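Local coordinates for 5-carboxymethyl-2-hydroxymuconate delta-isomerase (Mycobacterium smegmatis, PDB 4PFZ), which probably acts on dicarbonyl or related enol acids as a metal-dependent isomerase or hydrolase of the fumarylacetoacetate hydrolase family, at residues A57-A62 with I84-N89; E181-V186 with S240-G245; I233-T238 with P252-G257. One frame throughout, in Å; residues are numbered along the deposited sequence.

Following the chain from its N terminus, contact 1 comes first: strand 84-87 returns antiparallel beside strand 60-63 and closes a mostly loop-like excursion between them. Strand 60-63 also pairs in parallel with strand 221-223. Contact 2 opens only after that, and its strand 181-186 waits more than fifty residues for its partner 240-245. Contact 3 starts within that span, at 233-238, and finishes at 252-257 beyond the second arm of contact 2, so the two cross. They share another sheet, in which strands 181-186, 238-243 and 247-255 lie in that order, and V186 touches the 233-238 turn. Contacts 1 and 2 lie on opposite sides of the chain's centre, about 21 Å apart between centres.

Contact 1 of 3, residues A57-A62 with I84-N89; sequences ASKVIA and IFLKPN
A62 lays its methyl group over the ring of F85, CB standing 4.0 Å from the ring centroid and 30° off its normal, a CH-pi contact. The phenyl group reaches that methyl because CG sits between the backbone N and the carbonyl carbon (chi1 57°), which folds the ring back over the neighbouring strand; A62 O also lies above the ring, offset toward the rim. W155 meets F85 edge-to-face.

The same two residues form a hydrogen-bonded antiparallel pair, with A62 N giving 2.9 Å to F85 O and F85 N 3.0 Å to A62 O. On the other face I61 and L86 run side by side, I61 CG1 coming 3.7 Å from L86 CD2, while I61 CG2 lies alongside I84 CB. M156 of the second subunit packs on I84 and L86.

Toward A57 and N89 the direct bonding gives way to bridging water. K87 N still donates to V60 O, but one water accepts from V60 N and donates to K87 O, and a second joins S58 O to N89 N. N89 then reaches back across the gap: its ND2 gives a 2.9 Å bond to A57 O, lying in the carbonyl plane and within 8° of the amide plane.

Water and the N89 amide thus replace direct backbone bonds, giving V60 N, K87 O, S58 O, N89 N and A57 O partners beside a buried, mainly apolar core.

Contact 2 of 3, residues E181-V186 with S240-G245; sequences ELRTEV and SITVEG
E185 N gives S240 O the shortest bond of the contact, 2.7 Å and nearly straight at 168°, and S240 N answers to E185 O. A second reciprocal pair joins R183 and T242, with T242 N 2.8 Å from R183 O, as in a regular antiparallel ladder. At the far end E244 N donates to E181 O, but the return bond comes from a side chain: E181 N gives 3.0 Å to E244 OE1, on its anti lone pair. The extended E244 chain, with CG anti to its own N (chi1 179°), brings the carboxylate alongside the start of strand 181-186.

On the face of R183 and T242, the arginine chain runs out beside the threonine, whose CB sits 4.0 Å above the centre of the guanidinium. Carboxylates approach that group at its rim: R183 NE makes a 2.9 Å salt bridge to E185 OE2, which is met from above the carboxylate plane, and R183 NH1 makes a weak one to E181 OE2. T242 OG1 turns instead to T248 on the next strand.

The other face is mainly apolar. L182 CD1 fits against both I241 CG2 and V243 CG2, 3.5 Å from each, and I139 of strand 134-145 packs over I241 and V243. T184 lies there beside I241 CG1, its OG1 satisfied by Q192.

One face is thus buried and mostly apolar, the other partly exposed and charged; the E185 bridge probably favours the arginine's charge and, with T242 packing, restrains the guanidinium, E181 adding a weak hold.

Contact 3 of 3, residues I233-T238 with P252-G257; sequences IEDGDT and PVVRKG
G236 N gives V253 O a 2.8 Å hydrogen bond, tying the E234-D237 turn to strand 247-255, and V253 N returns a weak bond to D237 O. D235 stands in for a backbone acceptor one step further along: CG, anti to the backbone N (chi1 -180°), carries OD1 to within 3.0 Å of R255 N, which meets it on the anti side, 21° out of the carboxylate plane.

Within the turn, D237 N closes on E234 O, while E234 N points back to D237 OD2 at 2.7 Å. The aspartate's other oxygen takes a bond from N187, which follows strand 181-186.

Charge pairing joins E234 and R255. Their chains lie side by side, the glutamate bent at chi2 and the arginine at chi3, and R255 NH2 reaches E234 OE1 at 3.0 Å with an almost straight N-H (169°). The oxygen lies near the guanidinium plane but is itself approached from above its carboxylate. On the same arginine, NH1 bonds to A105 O, so separate nitrogens hold the group from two directions.

Apolar packing centres on V253, whose CG2 meets I233 CD1 at 4.0 Å, the two side chains crossing at about a right angle. L101 and V239 close round them. Separately, V253 CG1 rests 3.5 Å from E234 O, a van der Waals contact with a carbonyl oxygen.

This is a type II beta turn from E234 to D237, with glycine at its third position, leading into the antiparallel pairing of strands 238-243 and 247-255 in the family's C-terminal catalytic fold.

Contact 1 of 3, residues A57-A62 with I84-N89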
# COMPACT_ATOMS: atom_id res chain seq x y z
N ALA B 57 9.29 -5.27 0.78
CA ALA B 57 8.04 -5.10 1.53
C ALA B 57 6.85 -5.04 0.58
O ALA B 57 6.88 -4.32 -0.41
CB ALA B 57 8.09 -3.82 2.39
N SER B 58 5.79 -5.77 0.89
CA SER B 58 4.55 -5.67 0.12
C SER B 58 3.82 -4.37 0.46
O SER B 58 3.19 -3.74 -0.39
CB SER B 58 3.65 -6.89 0.37
OG SER B 58 2.83 -6.70 1.52
N LYS B 59 3.89 -3.99 1.73
CA LYS B 59 3.34 -2.70 2.15
C LYS B 59 4.15 -2.10 3.28
O LYS B 59 4.88 -2.80 4.00
CB LYS B 59 1.87 -2.83 2.57
CG LYS B 59 1.56 -3.85 3.65
CD LYS B 59 0.04 -3.90 3.92
CE LYS B 59 -0.39 -5.11 4.74
NZ LYS B 59 0.16 -6.39 4.21
N VAL B 60 4.02 -0.79 3.43
CA VAL B 60 4.69 -0.06 4.46
C VAL B 60 3.63 0.68 5.22
O VAL B 60 2.94 1.52 4.64
CB VAL B 60 5.71 0.93 3.89
CG1 VAL B 60 6.32 1.78 5.03
CG2 VAL B 60 6.79 0.20 3.13
N ILE B 61 3.51 0.38 6.52
CA ILE B 61 2.59 1.08 7.40
C ILE B 61 3.39 2.07 8.23
O ILE B 61 4.48 1.75 8.72
CB ILE B 61 1.84 0.11 8.35
CG1 ILE B 61 0.95 -0.81 7.54
CG2 ILE B 61 0.96 0.87 9.33
CD1 ILE B 61 1.63 -2.09 7.08
N ALA B 62 2.86 3.26 8.41
CA ALA B 62 3.55 4.21 9.26
C ALA B 62 2.60 4.88 10.23
O ALA B 62 1.40 4.93 10.00
CB ALA B 62 4.27 5.25 8.40
N ILE B 84 -2.75 5.30 11.84
CA ILE B 84 -1.83 4.64 10.91
C ILE B 84 -2.18 4.97 9.46
O ILE B 84 -3.31 5.37 9.16
CB ILE B 84 -1.82 3.10 11.12
CG1 ILE B 84 -3.22 2.51 10.98
CG2 ILE B 84 -1.21 2.75 12.49
CD1 ILE B 84 -3.25 0.99 10.94
N PHE B 85 -1.19 4.86 8.58
CA PHE B 85 -1.39 5.10 7.15
C PHE B 85 -0.40 4.25 6.33
O PHE B 85 0.41 3.51 6.89
CB PHE B 85 -1.25 6.59 6.81
CG PHE B 85 0.09 7.20 7.21
CD1 PHE B 85 0.28 7.68 8.49
CD2 PHE B 85 1.13 7.27 6.31
CE1 PHE B 85 1.51 8.24 8.87
CE2 PHE B 85 2.36 7.82 6.69
CZ PHE B 85 2.54 8.30 7.96
N LEU B 86 -0.48 4.34 5.01
CA LEU B 86 0.32 3.51 4.11
C LEU B 86 1.25 4.36 3.25
O LEU B 86 0.89 5.45 2.83
CB LEU B 86 -0.59 2.67 3.19
CG LEU B 86 -1.34 1.53 3.85
CD1 LEU B 86 -2.38 0.96 2.88
CD2 LEU B 86 -0.37 0.44 4.32
N LYS B 87 2.46 3.85 3.01
CA LYS B 87 3.34 4.38 1.97
C LYS B 87 3.47 3.27 0.94
O LYS B 87 3.54 2.10 1.30
CB LYS B 87 4.71 4.78 2.55
CG LYS B 87 4.64 5.96 3.52
CD LYS B 87 5.97 6.20 4.28
CE LYS B 87 7.13 6.63 3.38
NZ LYS B 87 7.19 8.11 3.15
N PRO B 88 3.40 3.61 -0.36
CA PRO B 88 3.54 2.55 -1.36
C PRO B 88 4.93 1.96 -1.39
O PRO B 88 5.89 2.68 -1.16
CB PRO B 88 3.24 3.28 -2.68
CG PRO B 88 3.72 4.70 -2.44
CD PRO B 88 3.42 4.96 -0.96
N ASN B 89 5.04 0.67 -1.69
CA ASN B 89 6.37 0.06 -1.67
C ASN B 89 7.23 0.55 -2.85
O ASN B 89 8.45 0.34 -2.87
CB ASN B 89 6.28 -1.47 -1.63
CG ASN B 89 5.66 -2.09 -2.87
OD1 ASN B 89 5.34 -1.40 -3.84
ND2 ASN B 89 5.51 -3.41 -2.84
O HOH W 1 2.77 -1.19 -1.50
O HOH W 2 1.85 0.17 1.41

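Contact 2 of 3, residues E181-V186 with S240-G245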
# COMPACT_ATOMS: atom_id res chain seq x y z
N GLU B 181 18.59 5.01 21.25
CA GLU B 181 18.61 6.37 20.72
C GLU B 181 18.39 6.39 19.22
O GLU B 181 18.96 5.58 18.48
CB GLU B 181 19.94 7.08 21.04
CG GLU B 181 19.95 8.51 20.54
CD GLU B 181 21.34 9.12 20.49
OE1 GLU B 181 21.78 9.63 21.54
OE2 GLU B 181 21.97 9.10 19.42
N LEU B 182 17.54 7.32 18.78
CA LEU B 182 17.29 7.61 17.38
C LEU B 182 17.74 9.05 17.10
O LEU B 182 17.41 9.96 17.86
CB LEU B 182 15.80 7.44 17.05
CG LEU B 182 15.28 7.92 15.70
CD1 LEU B 182 16.02 7.24 14.58
CD2 LEU B 182 13.79 7.64 15.58
N ARG B 183 18.52 9.25 16.04
CA ARG B 183 18.92 10.61 15.70
C ARG B 183 19.09 10.80 14.21
O ARG B 183 19.45 9.87 13.48
CB ARG B 183 20.20 11.00 16.45
CG ARG B 183 21.49 10.49 15.83
CD ARG B 183 22.70 11.13 16.54
NE ARG B 183 23.94 10.80 15.84
CZ ARG B 183 24.69 9.74 16.12
NH1 ARG B 183 24.33 8.90 17.09
NH2 ARG B 183 25.81 9.51 15.44
N THR B 184 18.81 12.02 13.76
CA THR B 184 18.86 12.37 12.34
C THR B 184 19.87 13.49 12.17
O THR B 184 19.83 14.45 12.92
CB THR B 184 17.49 12.83 11.81
OG1 THR B 184 16.51 11.84 12.10
CG2 THR B 184 17.51 13.07 10.27
N GLU B 185 20.78 13.35 11.22
CA GLU B 185 21.67 14.46 10.90
C GLU B 185 21.50 14.88 9.45
O GLU B 185 21.32 14.04 8.57
CB GLU B 185 23.13 14.10 11.18
CG GLU B 185 23.34 13.62 12.61
CD GLU B 185 24.75 13.15 12.87
OE1 GLU B 185 25.56 13.15 11.92
OE2 GLU B 185 25.05 12.78 14.03
N VAL B 186 21.52 16.19 9.23
CA VAL B 186 21.55 16.76 7.90
C VAL B 186 22.89 17.46 7.69
O VAL B 186 23.23 18.40 8.41
CB VAL B 186 20.39 17.76 7.70
CG1 VAL B 186 20.39 18.30 6.28
CG2 VAL B 186 19.06 17.07 8.01
N SER B 240 21.39 11.55 7.32
CA SER B 240 21.85 10.34 7.99
C SER B 240 21.06 10.08 9.27
O SER B 240 21.04 10.90 10.18
CB SER B 240 23.34 10.43 8.29
OG SER B 240 24.08 10.28 7.10
N ILE B 241 20.42 8.91 9.32
CA ILE B 241 19.63 8.53 10.48
C ILE B 241 20.31 7.37 11.18
O ILE B 241 20.58 6.34 10.58
CB ILE B 241 18.19 8.13 10.10
CG1 ILE B 241 17.51 9.27 9.33
CG2 ILE B 241 17.40 7.75 11.35
CD1 ILE B 241 16.40 8.82 8.42
N THR B 242 20.60 7.56 12.46
CA THR B 242 21.31 6.57 13.22
C THR B 242 20.43 6.03 14.33
O THR B 242 19.84 6.78 15.11
CB THR B 242 22.61 7.15 13.82
OG1 THR B 242 23.49 7.53 12.75
CG2 THR B 242 23.31 6.12 14.69
N VAL B 243 20.33 4.72 14.40
CA VAL B 243 19.67 4.11 15.54
C VAL B 243 20.68 3.30 16.32
O VAL B 243 21.43 2.52 15.74
CB VAL B 243 18.49 3.22 15.12
CG1 VAL B 243 17.83 2.57 16.33
CG2 VAL B 243 17.49 4.05 14.36
N GLU B 244 20.69 3.52 17.63
CA GLU B 244 21.56 2.79 18.52
C GLU B 244 21.35 1.29 18.38
O GLU B 244 20.23 0.80 18.49
CB GLU B 244 21.30 3.23 19.96
CG GLU B 244 22.15 2.52 20.99
CD GLU B 244 21.87 3.02 22.40
OE1 GLU B 244 20.97 3.87 22.57
OE2 GLU B 244 22.56 2.55 23.33
N GLY B 245 22.43 0.57 18.11
CA GLY B 245 22.38 -0.88 18.06
C GLY B 245 21.97 -1.42 16.71
O GLY B 245 21.88 -2.64 16.52

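Contact 3 of 3, residues I233-T238 with P252-G257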
# COMPACT_ATOMS: atom_id res chain seq x y z
N ILE B 233 14.83 19.20 3.59
CA ILE B 233 16.01 18.70 2.89
C ILE B 233 15.99 19.28 1.48
O ILE B 233 14.93 19.39 0.86
CB ILE B 233 16.04 17.16 2.86
CG1 ILE B 233 14.78 16.60 2.21
CG2 ILE B 233 16.14 16.61 4.28
CD1 ILE B 233 14.80 15.10 2.06
N GLU B 234 17.16 19.66 0.99
CA GLU B 234 17.26 20.33 -0.31
C GLU B 234 18.31 19.67 -1.18
O GLU B 234 19.13 18.90 -0.68
CB GLU B 234 17.60 21.82 -0.12
CG GLU B 234 16.51 22.64 0.56
CD GLU B 234 15.28 22.83 -0.31
OE1 GLU B 234 15.37 22.64 -1.54
OE2 GLU B 234 14.21 23.17 0.25
N ASP B 235 18.28 19.98 -2.47
CA ASP B 235 19.26 19.48 -3.44
C ASP B 235 20.70 19.61 -2.91
O ASP B 235 21.14 20.69 -2.51
CB ASP B 235 19.08 20.24 -4.77
CG ASP B 235 20.05 19.79 -5.85
OD1 ASP B 235 19.89 18.68 -6.39
OD2 ASP B 235 20.96 20.58 -6.21
N GLY B 236 21.42 18.49 -2.88
CA GLY B 236 22.80 18.48 -2.42
C GLY B 236 22.99 18.14 -0.95
O GLY B 236 24.13 18.00 -0.49
N ASP B 237 21.89 18.00 -0.20
CA ASP B 237 22.00 17.56 1.19
C ASP B 237 22.31 16.07 1.31
O ASP B 237 22.11 15.30 0.38
CB ASP B 237 20.71 17.83 1.97
CG ASP B 237 20.49 19.29 2.27
OD1 ASP B 237 21.46 20.08 2.18
OD2 ASP B 237 19.34 19.64 2.61
N THR B 238 22.79 15.69 2.49
CA THR B 238 22.91 14.29 2.86
C THR B 238 22.17 14.13 4.18
O THR B 238 22.39 14.91 5.11
CB THR B 238 24.38 13.84 3.00
OG1 THR B 238 25.11 14.15 1.80
CG2 THR B 238 24.46 12.35 3.24
N PRO B 252 21.78 10.62 -0.10
CA PRO B 252 21.92 11.97 -0.63
C PRO B 252 20.56 12.45 -1.12
O PRO B 252 19.62 11.66 -1.17
CB PRO B 252 22.91 11.80 -1.79
CG PRO B 252 22.65 10.41 -2.27
CD PRO B 252 22.34 9.60 -1.01
N VAL B 253 20.47 13.74 -1.45
CA VAL B 253 19.22 14.36 -1.86
C VAL B 253 19.44 15.17 -3.13
O VAL B 253 20.39 15.94 -3.22
CB VAL B 253 18.66 15.27 -0.75
CG1 VAL B 253 17.34 15.92 -1.17
CG2 VAL B 253 18.46 14.48 0.53
N VAL B 254 18.55 14.99 -4.10
CA VAL B 254 18.61 15.72 -5.36
C VAL B 254 17.22 16.25 -5.70
O VAL B 254 16.23 15.54 -5.50
CB VAL B 254 19.13 14.83 -6.52
CG1 VAL B 254 18.89 15.49 -7.88
CG2 VAL B 254 20.60 14.50 -6.34
N ARG B 255 17.13 17.49 -6.19
CA ARG B 255 15.83 17.94 -6.67
C ARG B 255 15.72 17.78 -8.19
O ARG B 255 16.65 18.08 -8.93
CB ARG B 255 15.53 19.39 -6.28
CG ARG B 255 14.07 19.78 -6.59
CD ARG B 255 13.71 21.18 -6.13
NE ARG B 255 13.75 21.33 -4.68
CZ ARG B 255 12.74 21.07 -3.86
NH1 ARG B 255 11.59 20.61 -4.34
NH2 ARG B 255 12.87 21.26 -2.55
N LYS B 256 14.56 17.29 -8.62
CA LYS B 256 14.27 17.05 -10.03
C LYS B 256 14.07 18.36 -10.77
O LYS B 256 13.60 19.33 -10.19
CB LYS B 256 13.02 16.17 -10.17
N GLY B 257 14.43 18.36 -12.05
CA GLY B 257 14.28 19.55 -12.88
C GLY B 257 12.82 19.90 -13.11
O GLY B 257 11.94 19.08 -12.88